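Local atomic coordinates of DegV family protein (Thermus thermophilus, PDB entry 2DT8), a protein that binds a fatty acid, here palmitic acid, and a zinc ion; its wider cellular role is not established. Residues R156-T161 / G271-Y276; Y228-G233 / N258-V263. All blocks are in the same frame, centred on the assembly; numbering follows the deposited sequence.

Interaction 1: residues R156-T161 / G271-Y276; sequences RFSVAT and GTYGFY. With PLM (palmitic acid), chain C.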
loop_
_atom_site.group_PDB
_atom_site.type_symbol
_atom_site.label_atom_id
_atom_site.label_comp_id
_atom_site.label_asym_id
_atom_site.label_seq_id
_atom_site.Cartn_x
_atom_site.Cartn_y
_atom_site.Cartn_z
ATOM N N ARG A 156 -4.471 7.194 -6.816
ATOM C CA ARG A 156 -5.332 8.286 -6.397
ATOM C C ARG A 156 -6.195 7.757 -5.272
ATOM O O ARG A 156 -6.630 6.606 -5.300
ATOM C CB ARG A 156 -6.262 8.757 -7.521
ATOM C CG ARG A 156 -5.603 9.611 -8.588
ATOM C CD ARG A 156 -5.101 10.937 -8.036
ATOM N NE ARG A 156 -4.591 11.805 -9.102
ATOM C CZ ARG A 156 -3.411 11.655 -9.698
ATOM N NH1 ARG A 156 -2.596 10.672 -9.344
ATOM N NH2 ARG A 156 -3.036 12.496 -10.659
ATOM N N PHE A 157 -6.432 8.591 -4.274
ATOM C CA PHE A 157 -7.323 8.196 -3.192
ATOM C C PHE A 157 -7.934 9.420 -2.543
ATOM O O PHE A 157 -7.453 10.543 -2.713
ATOM C CB PHE A 157 -6.614 7.326 -2.131
ATOM C CG PHE A 157 -5.563 8.044 -1.317
ATOM C CD1 PHE A 157 -4.282 8.268 -1.830
ATOM C CD2 PHE A 157 -5.834 8.442 -0.009
ATOM C CE1 PHE A 157 -3.288 8.869 -1.041
ATOM C CE2 PHE A 157 -4.849 9.044 0.786
ATOM C CZ PHE A 157 -3.568 9.259 0.266
ATOM N N SER A 158 -9.040 9.199 -1.841
ATOM C CA SER A 158 -9.707 10.263 -1.103
ATOM C C SER A 158 -9.902 9.746 0.319
ATOM O O SER A 158 -9.785 8.540 0.577
ATOM C CB SER A 158 -11.051 10.603 -1.746
ATOM O OG SER A 158 -11.623 11.763 -1.157
ATOM N N VAL A 159 -10.179 10.668 1.242
ATOM C CA VAL A 159 -10.376 10.351 2.656
ATOM C C VAL A 159 -11.503 11.219 3.203
ATOM O O VAL A 159 -11.781 12.288 2.662
ATOM C CB VAL A 159 -9.093 10.638 3.481
ATOM C CG1 VAL A 159 -7.983 9.686 3.074
ATOM C CG2 VAL A 159 -8.631 12.079 3.259
ATOM N N ALA A 160 -12.153 10.765 4.270
ATOM C CA ALA A 160 -13.245 11.538 4.859
ATOM C C ALA A 160 -12.708 12.785 5.546
ATOM O O ALA A 160 -13.366 13.824 5.558
ATOM C CB ALA A 160 -14.012 10.680 5.873
ATOM N N THR A 161 -11.516 12.675 6.123
ATOM C CA THR A 161 -10.892 13.790 6.823
ATOM C C THR A 161 -9.384 13.696 6.695
ATOM O O THR A 161 -8.836 12.613 6.491
ATOM C CB THR A 161 -11.234 13.787 8.339
ATOM O OG1 THR A 161 -10.497 14.827 8.992
ATOM C CG2 THR A 161 -10.847 12.454 8.990
ATOM N N GLY A 271 -13.573 6.323 5.753
ATOM C CA GLY A 271 -14.007 6.725 4.428
ATOM C C GLY A 271 -12.911 6.861 3.392
ATOM O O GLY A 271 -13.003 7.701 2.498
ATOM N N THR A 272 -11.870 6.043 3.506
ATOM C CA THR A 272 -10.784 6.104 2.533
ATOM C C THR A 272 -11.119 5.178 1.368
ATOM O O THR A 272 -11.664 4.092 1.562
ATOM C CB THR A 272 -9.438 5.652 3.164
ATOM O OG1 THR A 272 -9.130 6.498 4.280
ATOM C CG2 THR A 272 -8.292 5.748 2.151
ATOM N N TYR A 273 -10.827 5.620 0.150
ATOM C CA TYR A 273 -11.052 4.777 -1.022
ATOM C C TYR A 273 -10.170 5.275 -2.150
ATOM O O TYR A 273 -9.778 6.439 -2.170
ATOM C CB TYR A 273 -12.527 4.784 -1.465
ATOM C CG TYR A 273 -13.046 6.117 -1.941
ATOM C CD1 TYR A 273 -13.539 7.063 -1.039
ATOM C CD2 TYR A 273 -13.050 6.439 -3.302
ATOM C CE1 TYR A 273 -14.021 8.280 -1.474
ATOM C CE2 TYR A 273 -13.528 7.661 -3.747
ATOM C CZ TYR A 273 -14.013 8.576 -2.833
ATOM O OH TYR A 273 -14.498 9.782 -3.271
ATOM N N GLY A 274 -9.842 4.387 -3.080
ATOM C CA GLY A 274 -9.011 4.793 -4.201
ATOM C C GLY A 274 -8.483 3.504 -4.834
ATOM O O GLY A 274 -8.984 2.413 -4.596
ATOM N N PHE A 275 -7.419 3.708 -5.632
ATOM C CA PHE A 275 -6.856 2.556 -6.308
ATOM C C PHE A 275 -5.434 2.819 -6.807
ATOM O O PHE A 275 -5.035 3.949 -7.057
ATOM C CB PHE A 275 -7.656 1.840 -7.420
ATOM C CG PHE A 275 -7.740 2.722 -8.631
ATOM C CD1 PHE A 275 -8.665 3.757 -8.664
ATOM C CD2 PHE A 275 -6.918 2.483 -9.721
ATOM C CE1 PHE A 275 -8.768 4.554 -9.795
ATOM C CE2 PHE A 275 -7.027 3.288 -10.851
ATOM C CZ PHE A 275 -7.949 4.326 -10.893
ATOM N N TYR A 276 -4.687 1.704 -6.879
ATOM C CA TYR A 276 -3.340 1.830 -7.401
ATOM C C TYR A 276 -3.462 1.102 -8.741
ATOM O O TYR A 276 -4.380 0.328 -8.976
ATOM C CB TYR A 276 -2.418 0.928 -6.514
ATOM C CG TYR A 276 -1.505 1.770 -5.694
ATOM C CD1 TYR A 276 -0.324 2.255 -6.248
ATOM C CD2 TYR A 276 -1.816 2.064 -4.366
ATOM C CE1 TYR A 276 0.534 3.034 -5.488
ATOM C CE2 TYR A 276 -0.952 2.834 -3.602
ATOM C CZ TYR A 276 0.220 3.315 -4.156
ATOM O OH TYR A 276 1.075 4.100 -3.408
HETATM C C1 PLM C . 4.725 2.580 10.904
HETATM O O1 PLM C . 6.012 2.574 10.548
HETATM O O2 PLM C . 4.426 2.768 12.064
HETATM C C2 PLM C . 3.652 2.358 9.858
HETATM C C3 PLM C . 3.346 3.691 9.167
HETATM C C4 PLM C . 2.228 3.509 8.137
HETATM C C5 PLM C . 1.975 4.843 7.437
HETATM C C6 PLM C . 0.931 4.672 6.334
HETATM C C7 PLM C . 0.675 6.020 5.691
HETATM C C8 PLM C . -0.195 5.851 4.469
HETATM C C9 PLM C . -0.151 7.153 3.672
HETATM C CA PLM C . -1.400 7.277 2.822
HETATM C CB PLM C . -1.158 6.527 1.524
HETATM C CC PLM C . -2.025 5.281 1.507
HETATM C CD PLM C . -2.887 5.299 0.259
HETATM C CE PLM C . -3.886 4.146 0.331
HETATM C CF PLM C . -4.842 4.212 -0.869
HETATM C CG PLM C . -4.148 3.653 -2.111
HETATM O O HOH W 1 -14.515 11.793 -1.654
#

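Interaction 2: residues Y228-G233 / N258-V263; sequences YFLYSG and NELGAV. With PLM (palmitic acid), chain C.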
loop_
_atom_site.group_PDB
_atom_site.type_symbol
_atom_site.label_atom_id
_atom_site.label_comp_id
_atom_site.label_asym_id
_atom_site.label_seq_id
_atom_site.Cartn_x
_atom_site.Cartn_y
_atom_site.Cartn_z
ATOM N N TYR A 228 -5.740 -1.899 -8.631
ATOM C CA TYR A 228 -5.940 -2.465 -7.312
ATOM C C TYR A 228 -6.737 -1.431 -6.458
ATOM O O TYR A 228 -6.263 -0.340 -6.166
ATOM C CB TYR A 228 -4.553 -2.764 -6.688
ATOM C CG TYR A 228 -3.854 -3.747 -7.558
ATOM C CD1 TYR A 228 -3.189 -3.312 -8.700
ATOM C CD2 TYR A 228 -3.886 -5.108 -7.254
ATOM C CE1 TYR A 228 -2.556 -4.227 -9.528
ATOM C CE2 TYR A 228 -3.262 -6.024 -8.087
ATOM C CZ TYR A 228 -2.605 -5.589 -9.223
ATOM O OH TYR A 228 -1.988 -6.495 -10.063
ATOM N N PHE A 229 -7.957 -1.865 -6.095
ATOM C CA PHE A 229 -8.813 -0.940 -5.378
ATOM C C PHE A 229 -8.795 -1.189 -3.876
ATOM O O PHE A 229 -8.742 -2.329 -3.423
ATOM C CB PHE A 229 -10.248 -1.081 -5.907
ATOM C CG PHE A 229 -10.383 -0.700 -7.351
ATOM C CD1 PHE A 229 -10.023 -1.596 -8.359
ATOM C CD2 PHE A 229 -10.807 0.571 -7.701
ATOM C CE1 PHE A 229 -10.091 -1.215 -9.701
ATOM C CE2 PHE A 229 -10.878 0.962 -9.043
ATOM C CZ PHE A 229 -10.518 0.061 -10.041
ATOM N N LEU A 230 -8.868 -0.099 -3.121
ATOM C CA LEU A 230 -8.790 -0.148 -1.666
ATOM C C LEU A 230 -9.827 0.740 -0.977
ATOM O O LEU A 230 -10.233 1.778 -1.486
ATOM C CB LEU A 230 -7.407 0.351 -1.231
ATOM C CG LEU A 230 -6.232 -0.488 -1.742
ATOM C CD1 LEU A 230 -4.956 0.343 -1.771
ATOM C CD2 LEU A 230 -6.086 -1.722 -0.855
ATOM N N TYR A 231 -10.267 0.232 0.187
ATOM C CA TYR A 231 -11.207 1.024 0.956
ATOM C C TYR A 231 -11.233 0.758 2.463
ATOM O O TYR A 231 -10.694 -0.224 2.957
ATOM C CB TYR A 231 -12.688 0.692 0.574
ATOM C CG TYR A 231 -13.003 -0.707 0.970
ATOM C CD1 TYR A 231 -12.620 -1.765 0.150
ATOM C CD2 TYR A 231 -13.694 -0.967 2.154
ATOM C CE1 TYR A 231 -12.917 -3.070 0.511
ATOM C CE2 TYR A 231 -14.000 -2.272 2.511
ATOM C CZ TYR A 231 -13.619 -3.320 1.692
ATOM O OH TYR A 231 -13.909 -4.623 2.046
ATOM N N SER A 232 -11.873 1.719 3.155
ATOM C CA SER A 232 -11.985 1.551 4.590
ATOM C C SER A 232 -13.395 2.134 4.707
ATOM O O SER A 232 -13.737 3.130 4.082
ATOM C CB SER A 232 -11.086 2.470 5.536
ATOM O OG SER A 232 -11.430 3.836 5.305
ATOM N N GLY A 233 -14.199 1.412 5.505
ATOM C CA GLY A 233 -15.540 1.908 5.736
ATOM C C GLY A 233 -16.484 1.041 4.873
ATOM O O GLY A 233 -16.228 -0.160 4.745
ATOM N N ASN A 258 -9.615 -4.889 -2.067
ATOM C CA ASN A 258 -9.379 -5.350 -0.708
ATOM C C ASN A 258 -9.544 -4.181 0.227
ATOM O O ASN A 258 -9.469 -3.015 -0.177
ATOM C CB ASN A 258 -7.964 -5.937 -0.536
ATOM C CG ASN A 258 -7.818 -6.775 0.744
ATOM O OD1 ASN A 258 -8.809 -7.190 1.351
ATOM N ND2 ASN A 258 -6.582 -7.044 1.138
ATOM N N GLU A 259 -9.798 -4.502 1.484
ATOM C CA GLU A 259 -9.903 -3.480 2.504
ATOM C C GLU A 259 -8.467 -3.109 2.880
ATOM O O GLU A 259 -7.542 -3.915 2.746
ATOM C CB GLU A 259 -10.623 -4.033 3.738
ATOM C CG GLU A 259 -10.757 -3.017 4.857
ATOM C CD GLU A 259 -11.613 -3.493 6.019
ATOM O OE1 GLU A 259 -11.848 -4.712 6.159
ATOM O OE2 GLU A 259 -12.041 -2.624 6.804
ATOM N N LEU A 260 -8.291 -1.869 3.321
ATOM C CA LEU A 260 -7.002 -1.397 3.800
ATOM C C LEU A 260 -6.720 -2.118 5.110
ATOM O O LEU A 260 -7.653 -2.493 5.842
ATOM C CB LEU A 260 -7.078 0.093 4.127
ATOM C CG LEU A 260 -7.169 1.095 2.986
ATOM C CD1 LEU A 260 -7.462 2.474 3.553
ATOM C CD2 LEU A 260 -5.850 1.096 2.226
ATOM N N GLY A 261 -5.447 -2.315 5.416
ATOM C CA GLY A 261 -5.107 -2.920 6.687
ATOM C C GLY A 261 -5.284 -1.892 7.800
ATOM O O GLY A 261 -5.360 -0.681 7.554
ATOM N N ALA A 262 -5.342 -2.377 9.036
ATOM C CA ALA A 262 -5.506 -1.505 10.188
ATOM C C ALA A 262 -4.347 -0.519 10.311
ATOM O O ALA A 262 -4.541 0.629 10.717
ATOM C CB ALA A 262 -5.617 -2.338 11.447
ATOM N N VAL A 263 -3.134 -0.949 9.960
ATOM C CA VAL A 263 -1.997 -0.036 10.063
ATOM C C VAL A 263 -2.127 1.119 9.070
ATOM O O VAL A 263 -1.961 2.282 9.446
ATOM C CB VAL A 263 -0.653 -0.783 9.892
ATOM C CG1 VAL A 263 0.492 0.214 9.702
ATOM C CG2 VAL A 263 -0.382 -1.625 11.141
HETATM C C1 PLM C . 4.725 2.580 10.904
HETATM O O1 PLM C . 6.012 2.574 10.548
HETATM O O2 PLM C . 4.426 2.768 12.064
HETATM C C2 PLM C . 3.652 2.358 9.858
HETATM C C3 PLM C . 3.346 3.691 9.167
HETATM C C4 PLM C . 2.228 3.509 8.137
HETATM C C5 PLM C . 1.975 4.843 7.437
HETATM C C6 PLM C . 0.931 4.672 6.334
HETATM C C7 PLM C . 0.675 6.020 5.691
HETATM C C8 PLM C . -0.195 5.851 4.469
HETATM C C9 PLM C . -0.151 7.153 3.672
HETATM C CA PLM C . -1.400 7.277 2.822
HETATM C CB PLM C . -1.158 6.527 1.524
HETATM C CC PLM C . -2.025 5.281 1.507
HETATM C CD PLM C . -2.887 5.299 0.259
HETATM C CE PLM C . -3.886 4.146 0.331
HETATM C CF PLM C . -4.842 4.212 -0.869
HETATM C CG PLM C . -4.148 3.653 -2.111
#

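Interaction 1: residues R156-T161 / G271-Y276
Strands 154-158 and 273-279 run antiparallel at one side of the four-stranded sheet whose Phe157 face meets the methyl-end half of the palmitic acid chain. Arg156 and Phe275 form one hydrogen-bonded pair: Phe275 N donates to Arg156 O at 3.0 Å, while the return bond from Arg156 N is weak. Ser158 and Tyr273 form the next, with Ser158 N to Tyr273 O at 2.9 Å and Tyr273 N to Ser158 O at 3.1 Å. Between them, Gly274 CA comes within 3.9 Å of Phe157 CA; a CB on Gly274 would clash with Arg156 O and Phe157 CA. With chi1 at 68°, CG of Phe157 sits between its backbone N and carbonyl carbon, and the lipid covers one face of the ring, PLM CD lying 3.8 Å from the ring plane over its centre. Tyr276 meets the methyl end, its CD2 3.6 Å from PLM CG. On the other face of the sheet, Ser158 CB makes an off-centre CH-pi contact with the Tyr273 ring. A water donates to Ser158 OG and also hydrogen-bonds to Tyr273 OH, while Ser158 OG is further bonded to Pro186 O. The Val159 and Thr272 side chains lie side by side, pointing the same way. Aromatic carbon thus meets the acyl chain through apolar contacts, probably mainly dispersion, whereas the other face combines aromatic packing, Phe275 stacking with Phe229, with a water-bridged Ser158/Tyr273 pair.

Interaction 2: residues Y228-G233 / N258-V263
Leu260 N donates to Tyr231 O at 2.9 Å in a nearly straight bond (167° at the hydrogen), and Asn258 N reaches Phe229 O at 3.0 Å. Both donors are tilted out of the plane of their carbonyls. Between them the bond from Tyr231 N to Asn258 O is weak, but Leu230 CA adds a CA-H...O contact to the same oxygen. Asn258 ND2 turns to another partner, Asp12 O. Outward from this ladder, the Tyr231 ring lies across Glu259, whose CA stands 3.6 Å above the ring plane, offset toward the rim, and whose CB is 3.7 Å from Tyr231 CZ. A chi1 of 66° folds the ring over the neighbouring strand, and the Glu259 chain runs out extended, with the carboxylate plane nearly parallel to the ring (5° apart) but displaced from it. With the ring gone, as with an alanine here in place of Tyr231, CA and CB of Glu259 would probably lose their aromatic cover and its chain would be freer to turn. On the opposite face Leu230 and Leu260 cross at about a right angle, Leu230 CB meeting Leu260 CD2 at 3.9 Å. Leu230 CD1 then touches the methyl end of the palmitic acid, 3.4 Å from PLM CG, whereas Val263 CG1 lies 3.8 Å from PLM C2, close to the carboxyl end. Gly261 is the N-cap of helix 262-268. The parallel strands 225-231 and 252-259, joined by helix 236-247, form a beta-alpha-beta unit, here with one sheet face turned to the fatty acid.

Interactions 1 and 2 belong to one four-stranded sheet and meet at its middle, where strand 273-279 of interaction 1 lies antiparallel beside strand 225-231 of interaction 2; Tyr276 O to Tyr228 N and Thr272 O to Ser232 N are probable hydrogen bonds between them. Each also includes an outermost strand, 154-158 or 252-259. Interaction 1 is mostly buried and its paired strands are antiparallel; interaction 2 is partly buried and parallel, with the backbone and aliphatic part of Glu259 against the Tyr231 ring. Along the chain, interaction 2 is nested within the loop closed by interaction 1. Both face the same lipid, one with aromatic rings, the other with aliphatic side chains.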